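Local coordinates for protein histidine--tRNA ligase (Staphylococcus aureus, PDB 1QE0) that joins L-histidine to its cognate tRNA(His) at the expense of ATP, working as a homodimeric class II aminoacyl-tRNA synthetase, at residues 333-338 with 381-386. Sequence-based numbering, arbitrary orientation.
Sequences FIVTMG and KFTIVI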
loop_
_atom_site.group_PDB
_atom_site.type_symbol
_atom_site.label_atom_id
_atom_site.label_comp_id
_atom_site.label_asym_id
_atom_site.label_seq_id
_atom_site.Cartn_x
_atom_site.Cartn_y
_atom_site.Cartn_z
ATOM N N PHE A 333 -2.390 -28.032 9.539
ATOM C CA PHE A 333 -3.764 -28.316 9.172
ATOM C C PHE A 333 -4.267 -29.425 10.109
ATOM O O PHE A 333 -3.573 -30.440 10.323
ATOM C CB PHE A 333 -3.928 -28.679 7.711
ATOM C CG PHE A 333 -5.375 -28.716 7.266
ATOM C CD1 PHE A 333 -5.977 -27.585 6.774
ATOM C CD2 PHE A 333 -6.125 -29.889 7.347
ATOM C CE1 PHE A 333 -7.293 -27.613 6.366
ATOM C CE2 PHE A 333 -7.458 -29.922 6.934
ATOM C CZ PHE A 333 -8.044 -28.784 6.441
ATOM N N ILE A 334 -5.410 -29.167 10.746
ATOM C CA ILE A 334 -6.011 -30.096 11.701
ATOM C C ILE A 334 -7.074 -30.999 11.075
ATOM O O ILE A 334 -8.089 -30.510 10.553
ATOM C CB ILE A 334 -6.601 -29.314 12.884
ATOM C CG1 ILE A 334 -5.477 -28.556 13.599
ATOM C CG2 ILE A 334 -7.278 -30.230 13.853
ATOM C CD1 ILE A 334 -5.976 -27.560 14.596
ATOM N N VAL A 335 -6.772 -32.305 11.086
ATOM C CA VAL A 335 -7.621 -33.374 10.569
ATOM C C VAL A 335 -8.271 -33.982 11.789
ATOM O O VAL A 335 -7.560 -34.431 12.689
ATOM C CB VAL A 335 -6.776 -34.461 9.938
ATOM C CG1 VAL A 335 -7.661 -35.640 9.522
ATOM C CG2 VAL A 335 -5.985 -33.893 8.774
ATOM N N THR A 336 -9.606 -33.985 11.838
ATOM C CA THR A 336 -10.359 -34.517 12.995
ATOM C C THR A 336 -11.288 -35.689 12.683
ATOM O O THR A 336 -11.846 -35.785 11.579
ATOM C CB THR A 336 -11.192 -33.430 13.634
ATOM O OG1 THR A 336 -11.930 -32.746 12.612
ATOM C CG2 THR A 336 -10.302 -32.438 14.349
ATOM N N MET A 337 -11.467 -36.569 13.666
ATOM C CA MET A 337 -12.321 -37.745 13.504
ATOM C C MET A 337 -13.499 -37.673 14.439
ATOM O O MET A 337 -13.348 -37.793 15.650
ATOM C CB MET A 337 -11.535 -39.021 13.796
ATOM C CG MET A 337 -10.236 -39.127 13.032
ATOM S SD MET A 337 -10.506 -38.706 11.331
ATOM C CE MET A 337 -10.910 -40.294 10.701
ATOM N N GLY A 338 -14.678 -37.457 13.889
ATOM C CA GLY A 338 -15.850 -37.383 14.746
ATOM C C GLY A 338 -16.011 -36.099 15.561
ATOM O O GLY A 338 -15.025 -35.407 15.821
ATOM N N LYS A 381 2.427 -27.096 6.166
ATOM C CA LYS A 381 3.751 -27.660 6.384
ATOM C C LYS A 381 3.619 -28.909 7.205
ATOM O O LYS A 381 4.337 -29.862 6.977
ATOM C CB LYS A 381 4.660 -26.704 7.137
ATOM C CG LYS A 381 5.151 -25.520 6.374
ATOM C CD LYS A 381 5.866 -24.645 7.355
ATOM C CE LYS A 381 6.411 -23.391 6.713
ATOM N NZ LYS A 381 7.359 -22.717 7.679
ATOM N N PHE A 382 2.732 -28.884 8.191
ATOM C CA PHE A 382 2.504 -30.034 9.060
ATOM C C PHE A 382 1.054 -30.379 9.107
ATOM O O PHE A 382 0.218 -29.588 8.682
ATOM C CB PHE A 382 2.974 -29.749 10.467
ATOM C CG PHE A 382 4.395 -29.392 10.529
ATOM C CD1 PHE A 382 5.334 -30.341 10.855
ATOM C CD2 PHE A 382 4.805 -28.129 10.169
ATOM C CE1 PHE A 382 6.684 -30.030 10.809
ATOM C CE2 PHE A 382 6.136 -27.811 10.117
ATOM C CZ PHE A 382 7.083 -28.766 10.438
ATOM N N THR A 383 0.758 -31.536 9.688
ATOM C CA THR A 383 -0.596 -32.030 9.802
ATOM C C THR A 383 -0.742 -32.803 11.102
ATOM O O THR A 383 0.247 -33.165 11.739
ATOM C CB THR A 383 -0.908 -32.928 8.598
ATOM O OG1 THR A 383 -1.519 -32.152 7.566
ATOM C CG2 THR A 383 -1.802 -34.067 8.945
ATOM N N ILE A 384 -1.981 -32.903 11.571
ATOM C CA ILE A 384 -2.309 -33.693 12.756
ATOM C C ILE A 384 -3.730 -34.240 12.554
ATOM O O ILE A 384 -4.560 -33.594 11.880
ATOM C CB ILE A 384 -2.233 -32.916 14.089
ATOM C CG1 ILE A 384 -3.218 -31.785 14.108
ATOM C CG2 ILE A 384 -0.849 -32.444 14.378
ATOM C CD1 ILE A 384 -3.299 -31.178 15.464
ATOM N N VAL A 385 -3.965 -35.470 13.036
ATOM C CA VAL A 385 -5.273 -36.132 12.935
ATOM C C VAL A 385 -5.726 -36.364 14.355
ATOM O O VAL A 385 -5.135 -37.195 15.040
ATOM C CB VAL A 385 -5.176 -37.505 12.254
ATOM C CG1 VAL A 385 -6.573 -38.157 12.175
ATOM C CG2 VAL A 385 -4.548 -37.382 10.848
ATOM N N ILE A 386 -6.679 -35.562 14.833
ATOM C CA ILE A 386 -7.183 -35.685 16.197
ATOM C C ILE A 386 -8.406 -36.560 16.160
ATOM O O ILE A 386 -9.344 -36.296 15.412
ATOM C CB ILE A 386 -7.603 -34.339 16.813
ATOM C CG1 ILE A 386 -6.476 -33.319 16.742
ATOM C CG2 ILE A 386 -7.934 -34.525 18.275
ATOM C CD1 ILE A 386 -6.895 -31.970 17.221
#
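V335 lies alongside V385, the two pointing the same way, with V335 CG1 equally close, 3.8 Å, to V385 CG1 and V385 CG2. Its other methyl, V335 CG2, beside the backbone N, meets T383 CG2 at 4.2 Å. M337 crosses the far end of this face: its CG, anti to the carbonyl carbon and beside the backbone N (chi1 -52°), comes to 3.9 Å from V385 CG1, and the bend at chi2 (-46°) keeps M337 SD close to the same methyl. Helix 368-377 packs over this side, Q371 on V335 and A375 on T383. On the reverse face I334 runs beside I384, with I334 CG1 3.9 Å from I384 CD1, while I334 CG2 touches I386 CD1 at 3.8 Å; helix 338-353 covers this layer through L348. The two strands run parallel, neighbours in the five-stranded mixed sheet of the anticodon-binding domain, the alpha/beta module found at the C-terminal end of several class IIa synthetases. Strands 359-361 and 396-400 flank the pair within the sheet. Backbone bonds zip the pair together: F333 N reaches F382 O at 3.2 Å, I384 N gives to F333 O, and V335 N meets I384 O at 2.7 Å. Past the last bridge, M337 N still donates to I386 O (2.8 Å), while T336 OG1 is hydrogen-bonded to D342 in helix 338-353.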